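Catalase (Bacillus pumilus, PDB 4QOP) breaks hydrogen peroxide down to water and oxygen, probably with its bound heme as the reaction centre. Local coordinates at residues 95-100 against 108-113. Numbering follows the deposited sequence.
With HQE (benzene-1,4-diol), chain G.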
ATOM      1  N   PHE A  95      11.954  18.306 -15.357  1.00 22.18           N
ATOM      2  CA  PHE A  95      13.002  19.086 -14.693  1.00 22.25           C
ATOM      3  C   PHE A  95      12.666  19.194 -13.238  1.00 21.37           C
ATOM      4  O   PHE A  95      11.488  19.102 -12.871  1.00 22.24           O
ATOM      5  CB  PHE A  95      13.091  20.515 -15.261  1.00 24.23           C
ATOM      6  CG  PHE A  95      13.338  20.578 -16.758  1.00 26.04           C
ATOM      7  CD1 PHE A  95      14.562  20.235 -17.309  1.00 26.55           C
ATOM      8  CD2 PHE A  95      12.321  20.982 -17.618  1.00 27.95           C
ATOM      9  CE1 PHE A  95      14.782  20.304 -18.684  1.00 26.61           C
ATOM     10  CE2 PHE A  95      12.540  21.068 -18.982  1.00 27.85           C
ATOM     11  CZ  PHE A  95      13.763  20.716 -19.518  1.00 28.17           C
ATOM     12  N   SER A  96      13.680  19.382 -12.410  1.00 20.57           N
ATOM     13  CA  SER A  96      13.529  19.323 -10.952  1.00 21.19           C
ATOM     14  C   SER A  96      14.688  19.947 -10.179  1.00 22.02           C
ATOM     15  O   SER A  96      15.817  20.100 -10.686  1.00 21.93           O
ATOM     16  CB  SER A  96      13.341  17.852 -10.533  1.00 21.15           C
ATOM     17  OG  SER A  96      14.410  17.026 -10.975  1.00 20.04           O
ATOM     18  N   THR A  97      14.424  20.280  -8.921  1.00 21.44           N
ATOM     19  CA  THR A  97      15.481  20.402  -7.935  1.00 22.89           C
ATOM     20  C   THR A  97      15.800  19.035  -7.339  1.00 22.08           C
ATOM     21  O   THR A  97      15.368  18.017  -7.904  1.00 21.83           O
ATOM     22  CB  THR A  97      15.141  21.470  -6.873  1.00 25.18           C
ATOM     23  OG1 THR A  97      13.982  21.088  -6.147  1.00 25.07           O
ATOM     24  CG2 THR A  97      14.871  22.817  -7.535  1.00 25.28           C
ATOM     25  N   VAL A  98      16.530  18.978  -6.217  1.00 21.85           N
ATOM     26  CA  VAL A  98      16.927  17.692  -5.663  1.00 21.85           C
ATOM     27  C   VAL A  98      16.458  17.409  -4.234  1.00 20.37           C
ATOM     28  O   VAL A  98      15.849  16.358  -3.983  1.00 20.35           O
ATOM     29  CB  VAL A  98      18.470  17.518  -5.722  1.00 23.43           C
ATOM     30  CG1 VAL A  98      18.895  16.170  -5.114  1.00 24.40           C
ATOM     31  CG2 VAL A  98      18.982  17.574  -7.166  1.00 24.68           C
ATOM     32  N   ILE A  99      16.834  18.262  -3.285  1.00 20.77           N
ATOM     33  CA  ILE A  99      16.857  17.878  -1.886  1.00 21.15           C
ATOM     34  C   ILE A  99      15.514  18.148  -1.178  1.00 21.88           C
ATOM     35  O   ILE A  99      14.993  17.260  -0.489  1.00 20.31           O
ATOM     36  CB  ILE A  99      18.034  18.508  -1.143  1.00 22.23           C
ATOM     37  CG1 ILE A  99      19.355  17.878  -1.621  1.00 22.71           C
ATOM     38  CG2 ILE A  99      17.912  18.343   0.353  1.00 21.95           C
ATOM     39  CD1 ILE A  99      19.569  16.394  -1.299  1.00 22.87           C
ATOM     40  N   HIS A 100      14.933  19.329  -1.361  1.00 20.54           N
ATOM     41  CA  HIS A 100      13.741  19.668  -0.571  1.00 21.61           C
ATOM     42  C   HIS A 100      12.466  19.072  -1.140  1.00 21.11           C
ATOM     43  O   HIS A 100      12.459  18.569  -2.274  1.00 20.54           O
ATOM     44  CB  HIS A 100      13.661  21.193  -0.330  1.00 22.44           C
ATOM     45  CG  HIS A 100      14.799  21.682   0.509  1.00 23.79           C
ATOM     46  ND1 HIS A 100      14.722  21.796   1.890  1.00 24.76           N
ATOM     47  CD2 HIS A 100      16.087  21.944   0.179  1.00 21.93           C
ATOM     48  CE1 HIS A 100      15.892  22.200   2.358  1.00 23.62           C
ATOM     49  NE2 HIS A 100      16.739  22.284   1.342  1.00 25.14           N
ATOM     50  N   LEU A 108      16.495  27.702  -4.610  1.00 26.98           N
ATOM     51  CA  LEU A 108      17.537  27.133  -3.737  1.00 26.39           C
ATOM     52  C   LEU A 108      18.731  26.602  -4.545  1.00 26.71           C
ATOM     53  O   LEU A 108      18.595  26.198  -5.706  1.00 28.59           O
ATOM     54  CB  LEU A 108      16.976  26.008  -2.878  1.00 25.90           C
ATOM     55  CG  LEU A 108      15.687  26.276  -2.093  1.00 27.60           C
ATOM     56  CD1 LEU A 108      15.358  25.028  -1.264  1.00 26.08           C
ATOM     57  CD2 LEU A 108      15.822  27.523  -1.202  1.00 29.02           C
ATOM     58  N   ARG A 109      19.890  26.540  -3.910  1.00 24.36           N
ATOM     59  CA  ARG A 109      21.042  25.908  -4.500  1.00 25.83           C
ATOM     60  C   ARG A 109      20.865  24.376  -4.581  1.00 25.75           C
ATOM     61  O   ARG A 109      20.486  23.763  -3.613  1.00 25.43           O
ATOM     62  CB  ARG A 109      22.295  26.213  -3.656  1.00 26.59           C
ATOM     63  CG  ARG A 109      23.611  25.752  -4.300  1.00 26.34           C
ATOM     64  CD  ARG A 109      24.824  26.260  -3.527  1.00 27.52           C
ATOM     65  NE  ARG A 109      24.796  27.729  -3.407  1.00 29.25           N
ATOM     66  CZ  ARG A 109      25.032  28.585  -4.400  1.00 29.73           C
ATOM     67  NH1 ARG A 109      25.421  28.157  -5.601  1.00 32.51           N
ATOM     68  NH2 ARG A 109      24.950  29.890  -4.178  1.00 30.03           N
ATOM     69  N   ASP A 110      21.193  23.783  -5.725  1.00 24.98           N
ATOM     70  CA  ASP A 110      20.960  22.361  -5.977  1.00 26.52           C
ATOM     71  C   ASP A 110      21.386  22.115  -7.402  1.00 24.56           C
ATOM     72  O   ASP A 110      21.197  22.959  -8.252  1.00 25.65           O
ATOM     73  CB  ASP A 110      19.450  21.985  -5.805  1.00 26.01           C
ATOM     74  CG  ASP A 110      19.155  21.023  -4.607  1.00 26.87           C
ATOM     75  OD1 ASP A 110      20.075  20.478  -3.945  1.00 27.85           O
ATOM     76  OD2 ASP A 110      17.944  20.814  -4.297  1.00 25.98           O
ATOM     77  N   PRO A 111      21.844  20.907  -7.696  1.00 25.94           N
ATOM     78  CA  PRO A 111      21.730  20.440  -9.103  1.00 24.91           C
ATOM     79  C   PRO A 111      20.301  20.467  -9.566  1.00 23.55           C
ATOM     80  O   PRO A 111      19.376  20.410  -8.744  1.00 21.61           O
ATOM     81  CB  PRO A 111      22.235  18.973  -9.063  1.00 23.82           C
ATOM     82  CG  PRO A 111      22.882  18.821  -7.744  1.00 24.20           C
ATOM     83  CD  PRO A 111      22.217  19.802  -6.802  1.00 25.89           C
ATOM     84  N   ARG A 112      20.123  20.530 -10.881  1.00 23.73           N
ATOM     85  CA  ARG A 112      18.804  20.410 -11.466  1.00 24.11           C
ATOM     86  C   ARG A 112      18.708  19.123 -12.265  1.00 24.09           C
ATOM     87  O   ARG A 112      19.610  18.794 -13.042  1.00 24.22           O
ATOM     88  CB  ARG A 112      18.523  21.616 -12.373  1.00 24.58           C
ATOM     89  CG  ARG A 112      17.672  22.717 -11.702  1.00 25.76           C
ATOM     90  CD  ARG A 112      18.321  23.273 -10.449  1.00 26.22           C
ATOM     91  NE  ARG A 112      17.542  24.355  -9.849  1.00 25.96           N
ATOM     92  CZ  ARG A 112      17.875  24.973  -8.713  1.00 27.55           C
ATOM     93  NH1 ARG A 112      18.971  24.618  -8.046  1.00 27.21           N
ATOM     94  NH2 ARG A 112      17.099  25.932  -8.237  1.00 27.65           N
ATOM     95  N   GLY A 113      17.641  18.379 -12.038  1.00 21.55           N
ATOM     96  CA  GLY A 113      17.330  17.221 -12.878  1.00 21.02           C
ATOM     97  C   GLY A 113      16.862  17.563 -14.276  1.00 20.92           C
ATOM     98  O   GLY A 113      16.232  18.600 -14.475  1.00 21.20           O
TER
HETATM   99  C1  HQE G 503      22.979  22.541  -1.436  1.00 49.84           C
HETATM  100  C2  HQE G 503      22.276  21.649  -2.236  1.00 46.72           C
HETATM  101  C3  HQE G 503      22.879  20.509  -2.692  1.00 47.80           C
HETATM  102  O3  HQE G 503      22.222  19.630  -3.497  1.00 54.38           O
HETATM  103  C4  HQE G 503      24.188  20.234  -2.334  1.00 50.46           C
HETATM  104  C5  HQE G 503      24.896  21.107  -1.521  1.00 51.73           C
HETATM  105  C6  HQE G 503      24.282  22.269  -1.074  1.00 52.11           C
HETATM  106  O6  HQE G 503      24.973  23.130  -0.283  1.00 57.69           O
HETATM  107  O   HOH W   1      15.673  21.757  -2.918  1.00 18.07           O
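S96 and G113 form an antiparallel hydrogen-bonded pair, G113 N giving to S96 O at 2.8 Å while the return bond from S96 N to G113 O is long and weak. Past T97 and R112, whose CA atoms are also 4.8 Å apart, the backbones diverge, and the carboxylate of D110 reaches across to segment 95-100. D110 OD2 accepts from V98 N and I99 N, each at 3.0 Å; both come from one face of the carboxylate, the former from well above its plane, the latter on the syn side. A water links the same oxygen to H100 N, so three consecutive amides are satisfied. D110 OD1 is modelled 2.4 Å from O3 of the bound benzene-1,4-diol, doubtfully short. V98 CG2 packs on P111 CD at 3.9 Å. R112, bent at chi2 (59°), lays its guanidinium alongside T97, whose CG2 lies over one face, offset toward the rim; NH1 and NH2 grip L108 O end-on and NH1 also holds D110 O. A leucine in place of R112 would probably leave both carbonyls without these donors and the loop carrying D110 less firmly set. H100 and L108 meet F240 of a second subunit; strands 88-96 and 113-120 continue the sheet, G113 touches the heme, and helix 175-181 packs against P111.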